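Local coordinates for protein ATP-dependent DNA helicase (Mycobacterium smegmatis, PDB 5V9X) that acts as an ATP-dependent 3'-to-5' RNA:DNA helicase that binds single-stranded DNA as its tracking strand and probably couples ATP hydrolysis to movement along it, at residues A198-A203 with R781-R786; A774-R779 with P822-A827. One frame throughout, in Å; residues are numbered along the deposited sequence.

Contact 1. Residues A198-A203 with R781-R786; sequences ATKRGA and RECAAR. With nucleotides of chain B.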
# COMPACT_ATOMS: atom_id res chain seq x y z
N ALA A 198 4.17 -7.33 -1.87
CA ALA A 198 4.38 -6.90 -3.25
C ALA A 198 5.16 -5.59 -3.35
O ALA A 198 5.08 -4.92 -4.39
CB ALA A 198 3.04 -6.79 -3.97
N THR A 199 5.90 -5.21 -2.32
CA THR A 199 6.62 -3.95 -2.31
C THR A 199 8.08 -4.17 -1.95
O THR A 199 8.46 -5.21 -1.40
CB THR A 199 6.01 -2.95 -1.31
OG1 THR A 199 6.02 -3.53 0.01
CG2 THR A 199 4.58 -2.60 -1.70
N LYS A 200 8.90 -3.17 -2.28
CA LYS A 200 10.30 -3.18 -1.85
C LYS A 200 10.43 -3.09 -0.34
O LYS A 200 11.49 -3.42 0.20
CB LYS A 200 11.07 -2.05 -2.52
CG LYS A 200 11.15 -2.15 -4.03
CD LYS A 200 12.11 -1.13 -4.60
CE LYS A 200 12.02 -1.10 -6.12
NZ LYS A 200 13.02 -0.18 -6.72
N ARG A 201 9.39 -2.62 0.35
CA ARG A 201 9.40 -2.66 1.81
C ARG A 201 9.42 -4.10 2.31
O ARG A 201 10.10 -4.41 3.30
CB ARG A 201 8.20 -1.90 2.36
CG ARG A 201 8.26 -1.62 3.85
CD ARG A 201 7.01 -0.90 4.32
NE ARG A 201 7.03 -0.67 5.76
CZ ARG A 201 5.94 -0.45 6.50
NH1 ARG A 201 4.74 -0.45 5.93
NH2 ARG A 201 6.05 -0.25 7.81
N GLY A 202 8.68 -4.99 1.65
CA GLY A 202 8.69 -6.40 2.03
C GLY A 202 9.97 -7.11 1.63
O GLY A 202 10.45 -7.98 2.35
N ALA A 203 10.52 -6.75 0.47
CA ALA A 203 11.83 -7.26 0.09
C ALA A 203 12.88 -6.83 1.10
O ALA A 203 13.75 -7.62 1.49
CB ALA A 203 12.20 -6.78 -1.31
N ARG A 781 15.96 8.31 -9.22
CA ARG A 781 16.35 9.04 -8.02
C ARG A 781 16.05 8.22 -6.77
O ARG A 781 16.91 8.05 -5.90
CB ARG A 781 15.63 10.39 -7.96
CG ARG A 781 15.78 11.09 -6.62
CD ARG A 781 14.88 12.31 -6.51
NE ARG A 781 13.47 12.00 -6.77
CZ ARG A 781 12.66 11.42 -5.90
NH1 ARG A 781 13.11 11.08 -4.69
NH2 ARG A 781 11.40 11.18 -6.22
N GLU A 782 14.81 7.71 -6.65
CA GLU A 782 14.45 6.91 -5.49
C GLU A 782 15.33 5.67 -5.38
O GLU A 782 15.69 5.25 -4.27
CB GLU A 782 12.97 6.52 -5.56
CG GLU A 782 11.99 7.69 -5.57
CD GLU A 782 10.55 7.25 -5.77
OE1 GLU A 782 10.32 6.03 -5.94
OE2 GLU A 782 9.65 8.12 -5.76
N CYS A 783 15.68 5.06 -6.51
CA CYS A 783 16.55 3.89 -6.48
C CYS A 783 17.96 4.25 -6.04
O CYS A 783 18.55 3.57 -5.19
CB CYS A 783 16.57 3.21 -7.86
SG CYS A 783 15.12 2.19 -8.22
N ALA A 784 18.53 5.32 -6.61
CA ALA A 784 19.88 5.72 -6.25
C ALA A 784 19.99 6.03 -4.76
O ALA A 784 20.96 5.64 -4.11
CB ALA A 784 20.32 6.92 -7.09
N ALA A 785 19.00 6.74 -4.21
CA ALA A 785 19.03 7.07 -2.79
C ALA A 785 18.85 5.83 -1.93
O ALA A 785 19.55 5.67 -0.92
CB ALA A 785 17.95 8.10 -2.47
N ARG A 786 17.93 4.94 -2.31
CA ARG A 786 17.71 3.73 -1.52
C ARG A 786 18.94 2.84 -1.51
O ARG A 786 19.23 2.18 -0.50
CB ARG A 786 16.50 2.97 -2.08
CG ARG A 786 16.07 1.77 -1.25
CD ARG A 786 14.73 1.20 -1.70
NE ARG A 786 14.29 1.74 -2.99
CZ ARG A 786 13.13 2.35 -3.19
NH1 ARG A 786 12.28 2.50 -2.19
NH2 ARG A 786 12.82 2.81 -4.40
P DG B 9 3.20 4.17 10.25
OP1 DG B 9 2.62 3.32 11.31
OP2 DG B 9 2.94 5.63 10.24
O5' DG B 9 4.77 3.95 10.22
C5' DG B 9 5.30 2.66 9.92
C4' DG B 9 6.80 2.72 9.75
O4' DG B 9 7.12 3.39 8.50
C3' DG B 9 7.55 3.47 10.84
O3' DG B 9 8.74 2.78 11.17
C2' DG B 9 7.83 4.83 10.22
C1' DG B 9 7.97 4.49 8.74
N9 DG B 9 7.57 5.57 7.85
C8 DG B 9 6.34 6.17 7.78
N7 DG B 9 6.27 7.11 6.89
C5 DG B 9 7.53 7.14 6.32
C6 DG B 9 8.05 7.96 5.30
O6 DG B 9 7.47 8.86 4.66
N1 DG B 9 9.38 7.67 5.02
C2 DG B 9 10.12 6.70 5.66
N2 DG B 9 11.39 6.56 5.25
N3 DG B 9 9.65 5.92 6.62
C4 DG B 9 8.35 6.20 6.90

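Contact 2. Residues A774-R779 with P822-A827; sequences ALFASR and PIVLEA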
# COMPACT_ATOMS: atom_id res chain seq x y z
N ALA A 774 9.44 10.90 -17.68
CA ALA A 774 9.57 11.52 -16.37
C ALA A 774 9.50 10.49 -15.25
O ALA A 774 10.12 10.68 -14.19
CB ALA A 774 8.48 12.58 -16.19
N LEU A 775 8.75 9.40 -15.45
CA LEU A 775 8.67 8.36 -14.43
C LEU A 775 10.04 7.75 -14.15
O LEU A 775 10.41 7.53 -12.99
CB LEU A 775 7.68 7.28 -14.86
CG LEU A 775 7.65 6.04 -13.97
CD1 LEU A 775 7.04 6.36 -12.61
CD2 LEU A 775 6.91 4.90 -14.64
N PHE A 776 10.81 7.48 -15.21
CA PHE A 776 12.12 6.89 -15.04
C PHE A 776 13.05 7.81 -14.26
O PHE A 776 13.84 7.35 -13.42
CB PHE A 776 12.73 6.54 -16.39
CG PHE A 776 14.15 6.05 -16.32
CD1 PHE A 776 14.42 4.72 -16.06
CD2 PHE A 776 15.21 6.93 -16.49
CE1 PHE A 776 15.72 4.27 -15.99
CE2 PHE A 776 16.51 6.48 -16.42
CZ PHE A 776 16.77 5.15 -16.17
N ALA A 777 12.99 9.11 -14.54
CA ALA A 777 13.82 10.06 -13.80
C ALA A 777 13.52 10.01 -12.31
O ALA A 777 14.44 10.03 -11.48
CB ALA A 777 13.61 11.48 -14.35
N SER A 778 12.24 9.93 -11.94
CA SER A 778 11.88 9.87 -10.53
C SER A 778 12.32 8.56 -9.90
O SER A 778 12.91 8.54 -8.82
CB SER A 778 10.37 10.06 -10.37
OG SER A 778 9.97 11.37 -10.74
N ARG A 779 12.03 7.44 -10.57
CA ARG A 779 12.38 6.14 -10.00
C ARG A 779 13.88 5.87 -10.03
O ARG A 779 14.36 5.06 -9.24
CB ARG A 779 11.61 5.03 -10.72
CG ARG A 779 10.09 5.17 -10.61
CD ARG A 779 9.64 5.23 -9.16
NE ARG A 779 8.23 5.58 -9.03
CZ ARG A 779 7.25 4.71 -8.80
NH1 ARG A 779 7.53 3.42 -8.66
NH2 ARG A 779 5.99 5.12 -8.70
N PRO A 822 23.90 -0.78 -12.57
CA PRO A 822 22.84 -1.46 -11.81
C PRO A 822 21.68 -0.57 -11.39
O PRO A 822 20.56 -1.07 -11.26
CB PRO A 822 23.60 -2.01 -10.60
CG PRO A 822 24.99 -2.22 -11.10
CD PRO A 822 25.25 -1.09 -12.06
N ILE A 823 21.91 0.73 -11.17
CA ILE A 823 20.80 1.60 -10.81
C ILE A 823 19.90 1.85 -12.02
O ILE A 823 18.67 1.87 -11.91
CB ILE A 823 21.31 2.92 -10.20
CG1 ILE A 823 22.22 2.62 -9.01
CG2 ILE A 823 20.15 3.79 -9.76
CD1 ILE A 823 21.54 1.82 -7.92
N VAL A 824 20.50 2.03 -13.20
CA VAL A 824 19.71 2.15 -14.43
C VAL A 824 18.91 0.88 -14.66
O VAL A 824 17.72 0.92 -14.98
CB VAL A 824 20.62 2.48 -15.62
CG1 VAL A 824 19.81 2.48 -16.91
CG2 VAL A 824 21.30 3.82 -15.42
N LEU A 825 19.55 -0.28 -14.50
CA LEU A 825 18.86 -1.56 -14.68
C LEU A 825 17.67 -1.67 -13.74
O LEU A 825 16.57 -2.07 -14.16
CB LEU A 825 19.83 -2.72 -14.45
CG LEU A 825 21.05 -2.85 -15.35
CD1 LEU A 825 21.91 -4.02 -14.90
CD2 LEU A 825 20.64 -3.02 -16.81
N GLU A 826 17.86 -1.31 -12.47
CA GLU A 826 16.79 -1.47 -11.49
C GLU A 826 15.68 -0.45 -11.71
O GLU A 826 14.49 -0.77 -11.54
CB GLU A 826 17.35 -1.37 -10.08
CG GLU A 826 16.30 -1.41 -8.98
CD GLU A 826 15.38 -2.62 -9.08
OE1 GLU A 826 15.82 -3.69 -9.55
OE2 GLU A 826 14.20 -2.50 -8.68
N ALA A 827 16.03 0.78 -12.07
CA ALA A 827 15.02 1.78 -12.38
C ALA A 827 14.14 1.32 -13.54
O ALA A 827 12.91 1.44 -13.48
CB ALA A 827 15.68 3.12 -12.70

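Contact 1. Residues A198-A203 with R781-R786
Lys-200 and Arg-786 meet by packing: CD of the lysine lies over the centre of one face of the Arg-786 guanidinium, 3.9 Å from its CZ, and the two side chains cross at about a right angle. Beyond CG the lysine chain is fully extended, which carries NZ past the guanidinium to within 3.5 Å of Cys-783 SG. Only 124 Å² is buried between the segments, and the nearest CA atoms, those of Lys-200 and Arg-786, are 10.1 Å apart, so long side chains bridge the gap.

Thr-199 takes the N-cap position of helix 200-213, shortly after the DEVH motif at the end of strand 187-191 and the short helix 194-197 in the first RecA-like domain; helix 774-786 belongs to the DEAD/H-associated region.

The polar ends are governed by acids of other segments. Lys-200 NZ and Arg-786 NH2 are 3.8 Å apart, yet NZ and Arg-786 NE both form salt bridges to Asp-462, and NZ has another to Glu-830.

Contact with DNA falls to Arg-201, whose extended chain leads away from 781-786. Its NH2 lies 3.6 Å from C4' of DG9 of chain B, while Glu-168 and Pro-105 O hold the guanidinium.

Contact 2. Residues A774-R779 with P822-A827
Arg-779 N to Leu-775 O and Ala-827 N to Ile-823 O, each 2.9 Å, are the shortest backbone bonds within the two segments, and both are internal helical bonds. They belong to the two residues of closest backbone approach, Arg-779 and Ala-827, whose CA atoms are 5.6 Å apart. At that point Ala-827 CB, directed at the opposite helix, lies 4.2 Å from Arg-779 O; a side chain of one carbon fits such a close approach.

Most of the remaining contact is made by the Phe-776 ring. With CG anti to the backbone N (chi1 174°), the ring extends from its own helix and brings CE1 to 3.5 Å from Ala-827 CB, an oblique approach. Val-824 O lies near the ring plane, beside the edge and 4.0 Å from CE1, while Val-824 CG1 sits 4.1 Å from CZ. Val-828, one turn further along, also packs against the phenyl group.

The short helix axes come within 9.9 Å at 126° between their N-to-C directions, closer to antiparallel than to parallel. This joins helix 774-786 to helix 822-835 within the DEAD/H-associated region. The guanidinium of Arg-779 leads away from 822-827, and its NH1 forms a salt bridge with Glu-830 on the continuation of the same partner helix.

Between the two segments the side-chain contacts are apolar, the phenyl ring against the Ala-827 methyl and Val-824 CG1, with two backbone carbonyl oxygens alongside, so this part is probably held by burial and fit; the ion pair to Glu-830 lies further along the same helix.

Overall arrangement
From the N terminus, residues 198-203 come first, in the first RecA-like domain. Contact 1 closes a very long loop of 577 intervening residues when 781-786 packs back against them, tying that domain to the DEAD/H-associated region. Contact 2 closes a short loop of 42 residues, from 774-779 to 822-827, within that region. The segments alternate along the chain, so the two loops cross, and helix 774-786 serves both. Their centres lie about 11 Å apart. Direct links follow: the Ile-823 side chain packs on Cys-783, Cys-783 SG lies 3.9 Å from Glu-826 CG, and Lys-200 NZ reaches Glu-826 OE2 in a weak ion pair.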